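Local coordinates for protein monothiol glutaredoxin-S14, chloroplastic (Arabidopsis thaliana, PDB 3IPZ) that bridges a [2Fe-2S] cluster as a homodimer, binds a labile Fe-S cluster with BOLA1, and may donate clusters and regulate CAX cation transporters, at residues V21-G26 against V53-N58; G26-P31 against V48-V53. All blocks are in the same frame, centred on the assembly; numbering follows the deposited sequence.

Contact 1: V21-G26 against V53-N58; sequences VLFMKG and VNILEN
Asn54 turns its CG opposite its own backbone N (chi1 -168°), and this carries the amide to the backbone of Gly26. There OD1 accepts two N-H groups from opposite faces of the amide plane: Gly26 N at 3.1 Å from OD1, well above that plane, and Leu56 N at 2.8 Å from OD1, which makes an Asx turn. The pair fixes the rotation of the amide and ties the end of one strand to the turn after the other. Ile55 has CG1 wedged between its backbone N and carbonyl carbon (chi1 42°), which lays CG1 against Met24 O and sends CD1 on to the Lys25 CG methylene, 3.8 Å away. Leu56 crosses Lys25 at about a right angle, its CD1 against Lys25 CB.

Ahead of this, the strands pair in parallel. Val53 N bonds to Leu22 O at 2.8 Å, Met24 N to Val53 O, and Ile55 N to Met24 O at 2.9 Å, all nearly straight. On one face Phe23 and Val53 stand side by side, Phe23 CD2 lying 3.7 Å from Val53 CB, with Ile55 CG2 more loosely against the same CD2.

Lys25, a glutathione-binding residue by similarity, runs extended away from Ile55 and Leu56, its side chain close to that of Cys33, the inferred cluster ligand. These are the two parallel strands of the beta-alpha-beta unit in the thioredoxin-like fold: Phe23, Val53 and Ile55 pack against helix 59-69, Phe23 also meets helix 5-15, and Leu22 and Met24 face helix 34-45.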
ATOM      1  N   VAL A  21       2.924  -3.220  -3.095  1.00 26.38           N
ATOM      2  CA  VAL A  21       2.278  -2.062  -3.716  1.00 26.87           C
ATOM      3  C   VAL A  21       1.831  -1.064  -2.642  1.00 30.72           C
ATOM      4  O   VAL A  21       1.080  -1.402  -1.723  1.00 25.37           O
ATOM      5  CB  VAL A  21       1.041  -2.500  -4.546  1.00 29.65           C
ATOM      6  CG1 VAL A  21       0.303  -1.283  -5.091  1.00 31.54           C
ATOM      7  CG2 VAL A  21       1.478  -3.412  -5.681  1.00 35.12           C
ATOM      8  N   LEU A  22       2.293   0.172  -2.773  1.00 31.28           N
ATOM      9  CA  LEU A  22       1.964   1.221  -1.821  1.00 31.99           C
ATOM     10  C   LEU A  22       1.044   2.287  -2.411  1.00 34.96           C
ATOM     11  O   LEU A  22       1.373   2.907  -3.411  1.00 33.00           O
ATOM     12  CB  LEU A  22       3.250   1.898  -1.370  1.00 27.76           C
ATOM     13  CG  LEU A  22       3.356   2.690  -0.078  1.00 38.83           C
ATOM     14  CD1 LEU A  22       4.136   3.947  -0.389  1.00 29.85           C
ATOM     15  CD2 LEU A  22       2.004   3.000   0.506  1.00 32.44           C
ATOM     16  N   PHE A  23      -0.108   2.503  -1.794  1.00 40.04           N
ATOM     17  CA  PHE A  23      -1.005   3.552  -2.263  1.00 36.65           C
ATOM     18  C   PHE A  23      -0.730   4.732  -1.343  1.00 34.09           C
ATOM     19  O   PHE A  23      -0.957   4.652  -0.151  1.00 33.25           O
ATOM     20  CB  PHE A  23      -2.455   3.083  -2.185  1.00 32.29           C
ATOM     21  CG  PHE A  23      -2.765   1.987  -3.157  1.00 39.36           C
ATOM     22  CD1 PHE A  23      -2.859   0.662  -2.732  1.00 33.89           C
ATOM     23  CD2 PHE A  23      -2.905   2.273  -4.515  1.00 31.60           C
ATOM     24  CE1 PHE A  23      -3.086  -0.366  -3.641  1.00 36.64           C
ATOM     25  CE2 PHE A  23      -3.135   1.251  -5.442  1.00 37.37           C
ATOM     26  CZ  PHE A  23      -3.225  -0.074  -5.004  1.00 44.72           C
ATOM     27  N   MET A  24      -0.223   5.821  -1.911  1.00 34.86           N
ATOM     28  CA  MET A  24       0.153   6.987  -1.124  1.00 37.36           C
ATOM     29  C   MET A  24      -0.324   8.330  -1.656  1.00 39.50           C
ATOM     30  O   MET A  24      -0.961   8.424  -2.709  1.00 44.85           O
ATOM     31  CB  MET A  24       1.679   7.044  -1.026  1.00 34.93           C
ATOM     32  CG  MET A  24       2.346   7.217  -2.377  1.00 33.62           C
ATOM     33  SD  MET A  24       4.159   7.125  -2.351  1.00 36.26           S
ATOM     34  CE  MET A  24       4.549   8.580  -1.337  1.00 25.40           C
ATOM     35  N   LYS A  25      -0.010   9.371  -0.894  1.00 38.28           N
ATOM     36  CA  LYS A  25      -0.336  10.734  -1.273  1.00 37.05           C
ATOM     37  C   LYS A  25       0.975  11.250  -1.843  1.00 40.11           C
ATOM     38  O   LYS A  25       1.940  11.496  -1.109  1.00 37.64           O
ATOM     39  CB  LYS A  25      -0.765  11.538  -0.046  1.00 34.82           C
ATOM     40  CG  LYS A  25      -2.097  11.064   0.514  1.00 35.32           C
ATOM     41  CD  LYS A  25      -2.587  11.930   1.639  1.00 39.50           C
ATOM     42  CE  LYS A  25      -3.968  11.487   2.075  1.00 33.84           C
ATOM     43  NZ  LYS A  25      -4.454  12.279   3.247  1.00 36.82           N
ATOM     44  N   GLY A  26       1.023  11.366  -3.166  1.00 37.57           N
ATOM     45  CA  GLY A  26       2.238  11.824  -3.799  1.00 30.16           C
ATOM     46  C   GLY A  26       2.984  10.678  -4.446  1.00 32.07           C
ATOM     47  O   GLY A  26       2.395   9.655  -4.799  1.00 30.88           O
ATOM     48  N   VAL A  53       1.815   4.114  -5.942  1.00 33.90           N
ATOM     49  CA  VAL A  53       0.708   4.669  -6.703  1.00 34.27           C
ATOM     50  C   VAL A  53       0.145   5.911  -6.010  1.00 42.49           C
ATOM     51  O   VAL A  53      -0.270   5.857  -4.852  1.00 42.81           O
ATOM     52  CB  VAL A  53      -0.405   3.623  -6.857  1.00 27.48           C
ATOM     53  CG1 VAL A  53      -1.627   4.229  -7.517  1.00 31.49           C
ATOM     54  CG2 VAL A  53       0.118   2.465  -7.667  1.00 36.04           C
ATOM     55  N   ASN A  54       0.137   7.027  -6.728  1.00 41.34           N
ATOM     56  CA  ASN A  54      -0.385   8.276  -6.194  1.00 42.90           C
ATOM     57  C   ASN A  54      -1.926   8.319  -6.285  1.00 43.61           C
ATOM     58  O   ASN A  54      -2.486   8.364  -7.379  1.00 49.30           O
ATOM     59  CB  ASN A  54       0.215   9.441  -6.984  1.00 43.32           C
ATOM     60  CG  ASN A  54      -0.028  10.788  -6.327  1.00 49.56           C
ATOM     61  OD1 ASN A  54      -0.953  10.952  -5.524  1.00 46.44           O
ATOM     62  ND2 ASN A  54       0.796  11.771  -6.686  1.00 42.67           N
ATOM     63  N   ILE A  55      -2.614   8.299  -5.145  1.00 40.34           N
ATOM     64  CA  ILE A  55      -4.076   8.362  -5.162  1.00 39.06           C
ATOM     65  C   ILE A  55      -4.609   9.803  -5.092  1.00 40.77           C
ATOM     66  O   ILE A  55      -5.815  10.022  -4.996  1.00 40.52           O
ATOM     67  CB  ILE A  55      -4.712   7.508  -4.020  1.00 40.30           C
ATOM     68  CG1 ILE A  55      -3.943   7.680  -2.700  1.00 36.27           C
ATOM     69  CG2 ILE A  55      -4.745   6.053  -4.435  1.00 35.80           C
ATOM     70  CD1 ILE A  55      -4.124   9.035  -2.028  1.00 26.19           C
ATOM     71  N   LEU A  56      -3.709  10.785  -5.155  1.00 51.95           N
ATOM     72  CA  LEU A  56      -4.110  12.197  -5.115  1.00 60.51           C
ATOM     73  C   LEU A  56      -4.591  12.691  -6.479  1.00 68.97           C
ATOM     74  O   LEU A  56      -5.080  13.816  -6.608  1.00 69.11           O
ATOM     75  CB  LEU A  56      -2.947  13.080  -4.654  1.00 45.93           C
ATOM     76  CG  LEU A  56      -2.635  13.017  -3.162  1.00 51.56           C
ATOM     77  CD1 LEU A  56      -1.533  13.994  -2.846  1.00 46.04           C
ATOM     78  CD2 LEU A  56      -3.882  13.345  -2.354  1.00 34.54           C
ATOM     79  N   GLU A  57      -4.435  11.852  -7.496  1.00 78.68           N
ATOM     80  CA  GLU A  57      -4.855  12.204  -8.845  1.00 77.77           C
ATOM     81  C   GLU A  57      -5.688  11.101  -9.485  1.00 77.71           C
ATOM     82  O   GLU A  57      -5.316  10.546 -10.519  1.00 81.97           O
ATOM     83  CB  GLU A  57      -3.630  12.536  -9.713  1.00 73.88           C
ATOM     84  CG  GLU A  57      -2.403  11.669  -9.469  1.00 66.60           C
ATOM     85  CD  GLU A  57      -1.124  12.303 -10.011  1.00 77.16           C
ATOM     86  OE1 GLU A  57      -1.002  13.545  -9.931  1.00 83.16           O
ATOM     87  OE2 GLU A  57      -0.231  11.569 -10.495  1.00 61.38           O
ATOM     88  N   ASN A  58      -6.816  10.795  -8.844  1.00 73.50           N
ATOM     89  CA  ASN A  58      -7.767   9.776  -9.299  1.00 66.29           C
ATOM     90  C   ASN A  58      -8.712   9.459  -8.151  1.00 56.61           C
ATOM     91  O   ASN A  58      -8.440   8.565  -7.346  1.00 53.11           O
ATOM     92  CB  ASN A  58      -7.063   8.483  -9.715  1.00 61.60           C
ATOM     93  CG  ASN A  58      -8.011   7.503 -10.399  1.00 66.23           C
ATOM     94  OD1 ASN A  58      -9.178   7.374 -10.006  1.00 50.07           O
ATOM     95  ND2 ASN A  58      -7.511   6.802 -11.419  1.00 59.86           N
TER

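Contact 2: G26-P31 against V48-V53; sequences GTRDFP and VPFEDV
Thr27 brings OG1 to 3.2 Å from Asp52 OD2, the same carboxylate oxygen that accepts the next backbone N-H. Arg28 N donates to it at 2.9 Å from OD2, from above the carboxylate plane. The Asp52 carboxylate thus meets the start of the turn with OD2 and leaves OD1 to the Arg28 side chain. That chain bends at chi3 (51°) and brings the guanidinium alongside the start of strand 51-54, against Phe50. NH2 makes a salt bridge to Asp52 OD1 at 3.0 Å and also donates to the backbone, Phe50 O lying 2.8 Å from NH2; both acceptors sit at the guanidinium edge, near its plane, while the carboxylate stands almost perpendicular to it. NE adds a weak bond to OD1. One guanidinium face lies on the Phe50 ring, planes 15° apart, a stacked cation-pi contact with Arg28 CZ 4.0 Å from the centroid of the Phe50 ring. A water bridges Arg28 NH1 to Phe50 N. Farther along, Phe30 O closes the turn on Thr27 N.

With its edge bonded and a face on an aromatic ring, the guanidinium has little freedom to rotate, and its charge probably stabilises the ionised form of Asp52. A surface ion pair therefore holds the loop preceding helix 34-45 to the edge strand.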
ATOM      1  N   GLY A  26       1.023  11.366  -3.166  1.00 37.57           N
ATOM      2  CA  GLY A  26       2.238  11.824  -3.799  1.00 30.16           C
ATOM      3  C   GLY A  26       2.984  10.678  -4.446  1.00 32.07           C
ATOM      4  O   GLY A  26       2.395   9.655  -4.799  1.00 30.88           O
ATOM      5  N   THR A  27       4.294  10.849  -4.573  1.00 33.09           N
ATOM      6  CA  THR A  27       5.155   9.865  -5.204  1.00 36.68           C
ATOM      7  C   THR A  27       6.300   9.555  -4.250  1.00 38.95           C
ATOM      8  O   THR A  27       6.544  10.307  -3.305  1.00 38.07           O
ATOM      9  CB  THR A  27       5.714  10.434  -6.536  1.00 37.38           C
ATOM     10  OG1 THR A  27       6.295   9.378  -7.305  1.00 72.64           O
ATOM     11  CG2 THR A  27       6.786  11.470  -6.255  1.00 36.78           C
ATOM     12  N   ARG A  28       7.019   8.466  -4.497  1.00 42.49           N
ATOM     13  CA  ARG A  28       8.111   8.089  -3.607  1.00 44.35           C
ATOM     14  C   ARG A  28       9.182   9.151  -3.476  1.00 42.28           C
ATOM     15  O   ARG A  28       9.785   9.301  -2.416  1.00 48.50           O
ATOM     16  CB  ARG A  28       8.753   6.771  -4.051  1.00 46.56           C
ATOM     17  CG  ARG A  28      10.045   6.918  -4.836  1.00 57.80           C
ATOM     18  CD  ARG A  28      10.632   5.552  -5.109  1.00 54.14           C
ATOM     19  NE  ARG A  28       9.623   4.674  -5.692  1.00 57.79           N
ATOM     20  CZ  ARG A  28       9.695   3.347  -5.680  1.00 67.15           C
ATOM     21  NH1 ARG A  28      10.736   2.738  -5.112  1.00 62.29           N
ATOM     22  NH2 ARG A  28       8.718   2.629  -6.222  1.00 48.16           N
ATOM     23  N   ASP A  29       9.434   9.885  -4.550  1.00 45.99           N
ATOM     24  CA  ASP A  29      10.449  10.934  -4.507  1.00 48.77           C
ATOM     25  C   ASP A  29       9.859  12.236  -3.984  1.00 45.57           C
ATOM     26  O   ASP A  29      10.587  13.095  -3.499  1.00 52.12           O
ATOM     27  CB  ASP A  29      11.030  11.171  -5.902  1.00 50.77           C
ATOM     28  CG  ASP A  29      11.790   9.977  -6.422  1.00 55.38           C
ATOM     29  OD1 ASP A  29      11.732   9.737  -7.645  1.00 64.98           O
ATOM     30  OD2 ASP A  29      12.453   9.289  -5.612  1.00 60.18           O
ATOM     31  N   PHE A  30       8.538  12.375  -4.095  1.00 36.00           N
ATOM     32  CA  PHE A  30       7.851  13.583  -3.645  1.00 42.17           C
ATOM     33  C   PHE A  30       6.604  13.289  -2.821  1.00 43.37           C
ATOM     34  O   PHE A  30       5.474  13.479  -3.285  1.00 41.42           O
ATOM     35  CB  PHE A  30       7.471  14.462  -4.844  1.00 42.21           C
ATOM     36  CG  PHE A  30       8.635  14.826  -5.711  1.00 43.54           C
ATOM     37  CD1 PHE A  30       8.900  14.112  -6.879  1.00 38.42           C
ATOM     38  CD2 PHE A  30       9.523  15.827  -5.314  1.00 39.31           C
ATOM     39  CE1 PHE A  30      10.036  14.385  -7.635  1.00 34.59           C
ATOM     40  CE2 PHE A  30      10.660  16.108  -6.061  1.00 36.42           C
ATOM     41  CZ  PHE A  30      10.920  15.384  -7.224  1.00 35.47           C
ATOM     42  N   PRO A  31       6.794  12.805  -1.587  1.00 38.21           N
ATOM     43  CA  PRO A  31       5.654  12.498  -0.712  1.00 43.66           C
ATOM     44  C   PRO A  31       4.919  13.783  -0.295  1.00 47.08           C
ATOM     45  O   PRO A  31       5.526  14.730   0.187  1.00 43.44           O
ATOM     46  CB  PRO A  31       6.308  11.768   0.466  1.00 39.73           C
ATOM     47  CG  PRO A  31       7.707  12.328   0.486  1.00 47.77           C
ATOM     48  CD  PRO A  31       8.067  12.383  -0.979  1.00 29.78           C
ATOM     49  N   VAL A  48      13.442  -3.177   0.051  1.00 61.07           N
ATOM     50  CA  VAL A  48      12.435  -4.000  -0.601  1.00 56.93           C
ATOM     51  C   VAL A  48      11.929  -3.215  -1.808  1.00 48.23           C
ATOM     52  O   VAL A  48      11.650  -2.020  -1.709  1.00 54.22           O
ATOM     53  CB  VAL A  48      11.245  -4.339   0.372  1.00 55.61           C
ATOM     54  CG1 VAL A  48      11.421  -3.623   1.696  1.00 55.77           C
ATOM     55  CG2 VAL A  48       9.914  -3.953  -0.244  1.00 45.93           C
ATOM     56  N   PRO A  49      11.848  -3.868  -2.975  1.00 46.76           N
ATOM     57  CA  PRO A  49      11.362  -3.178  -4.173  1.00 47.51           C
ATOM     58  C   PRO A  49       9.843  -3.063  -4.078  1.00 45.75           C
ATOM     59  O   PRO A  49       9.183  -3.958  -3.537  1.00 43.24           O
ATOM     60  CB  PRO A  49      11.807  -4.101  -5.306  1.00 45.47           C
ATOM     61  CG  PRO A  49      11.698  -5.462  -4.687  1.00 48.27           C
ATOM     62  CD  PRO A  49      12.258  -5.251  -3.282  1.00 47.71           C
ATOM     63  N   PHE A  50       9.284  -1.973  -4.591  1.00 42.55           N
ATOM     64  CA  PHE A  50       7.841  -1.801  -4.527  1.00 39.68           C
ATOM     65  C   PHE A  50       7.293  -0.830  -5.562  1.00 43.78           C
ATOM     66  O   PHE A  50       8.033  -0.037  -6.146  1.00 42.76           O
ATOM     67  CB  PHE A  50       7.433  -1.323  -3.130  1.00 39.05           C
ATOM     68  CG  PHE A  50       7.966   0.040  -2.772  1.00 38.16           C
ATOM     69  CD1 PHE A  50       9.297   0.206  -2.394  1.00 35.82           C
ATOM     70  CD2 PHE A  50       7.138   1.164  -2.840  1.00 32.54           C
ATOM     71  CE1 PHE A  50       9.800   1.470  -2.091  1.00 34.08           C
ATOM     72  CE2 PHE A  50       7.628   2.436  -2.540  1.00 32.53           C
ATOM     73  CZ  PHE A  50       8.965   2.588  -2.165  1.00 32.27           C
ATOM     74  N   GLU A  51       5.985  -0.908  -5.789  1.00 36.88           N
ATOM     75  CA  GLU A  51       5.315  -0.017  -6.716  1.00 38.80           C
ATOM     76  C   GLU A  51       4.556   1.042  -5.911  1.00 38.78           C
ATOM     77  O   GLU A  51       3.793   0.711  -5.004  1.00 49.93           O
ATOM     78  CB  GLU A  51       4.327  -0.789  -7.582  1.00 33.30           C
ATOM     79  CG  GLU A  51       3.579   0.096  -8.575  1.00 55.61           C
ATOM     80  CD  GLU A  51       4.472   0.602  -9.700  1.00 66.28           C
ATOM     81  OE1 GLU A  51       4.106   1.609 -10.351  1.00 69.28           O
ATOM     82  OE2 GLU A  51       5.532  -0.020  -9.939  1.00 64.49           O
ATOM     83  N   ASP A  52       4.780   2.314  -6.224  1.00 38.77           N
ATOM     84  CA  ASP A  52       4.079   3.388  -5.529  1.00 39.45           C
ATOM     85  C   ASP A  52       3.033   4.003  -6.452  1.00 39.84           C
ATOM     86  O   ASP A  52       3.312   4.346  -7.600  1.00 42.93           O
ATOM     87  CB  ASP A  52       5.061   4.461  -5.020  1.00 46.01           C
ATOM     88  CG  ASP A  52       5.827   5.155  -6.139  1.00 53.05           C
ATOM     89  OD1 ASP A  52       6.440   4.458  -6.975  1.00 58.84           O
ATOM     90  OD2 ASP A  52       5.833   6.408  -6.171  1.00 56.54           O
ATOM     91  N   VAL A  53       1.815   4.114  -5.942  1.00 33.90           N
ATOM     92  CA  VAL A  53       0.708   4.669  -6.703  1.00 34.27           C
ATOM     93  C   VAL A  53       0.145   5.911  -6.010  1.00 42.49           C
ATOM     94  O   VAL A  53      -0.270   5.857  -4.852  1.00 42.81           O
ATOM     95  CB  VAL A  53      -0.405   3.623  -6.857  1.00 27.48           C
ATOM     96  CG1 VAL A  53      -1.627   4.229  -7.517  1.00 31.49           C
ATOM     97  CG2 VAL A  53       0.118   2.465  -7.667  1.00 36.04           C
TER
HETATM   98  O   HOH W   1      11.370  -0.117  -5.623  1.00 57.11           O

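Overall arrangement
From the N terminus, helix 5-15 leads into strand 20-24, and contact 1 joins that strand and the residues just after it to strand 51-54 and the turn before helix 59-69. The loop it closes contains helix 34-45, the crossover of the beta-alpha-beta unit. Contact 2 lies within that loop: residues 26-31, leading toward the helix, meet residues 48-53, which follow it. The two do not cross; they share Gly26 and Val53 at their junctions, and their centres are about 8 Å apart. Met24 SD packs on Asp52 CB between them. Contact 1 builds the sheet beside the inferred glutathione and cluster site, and contact 2 fastens the loop on its outer edge.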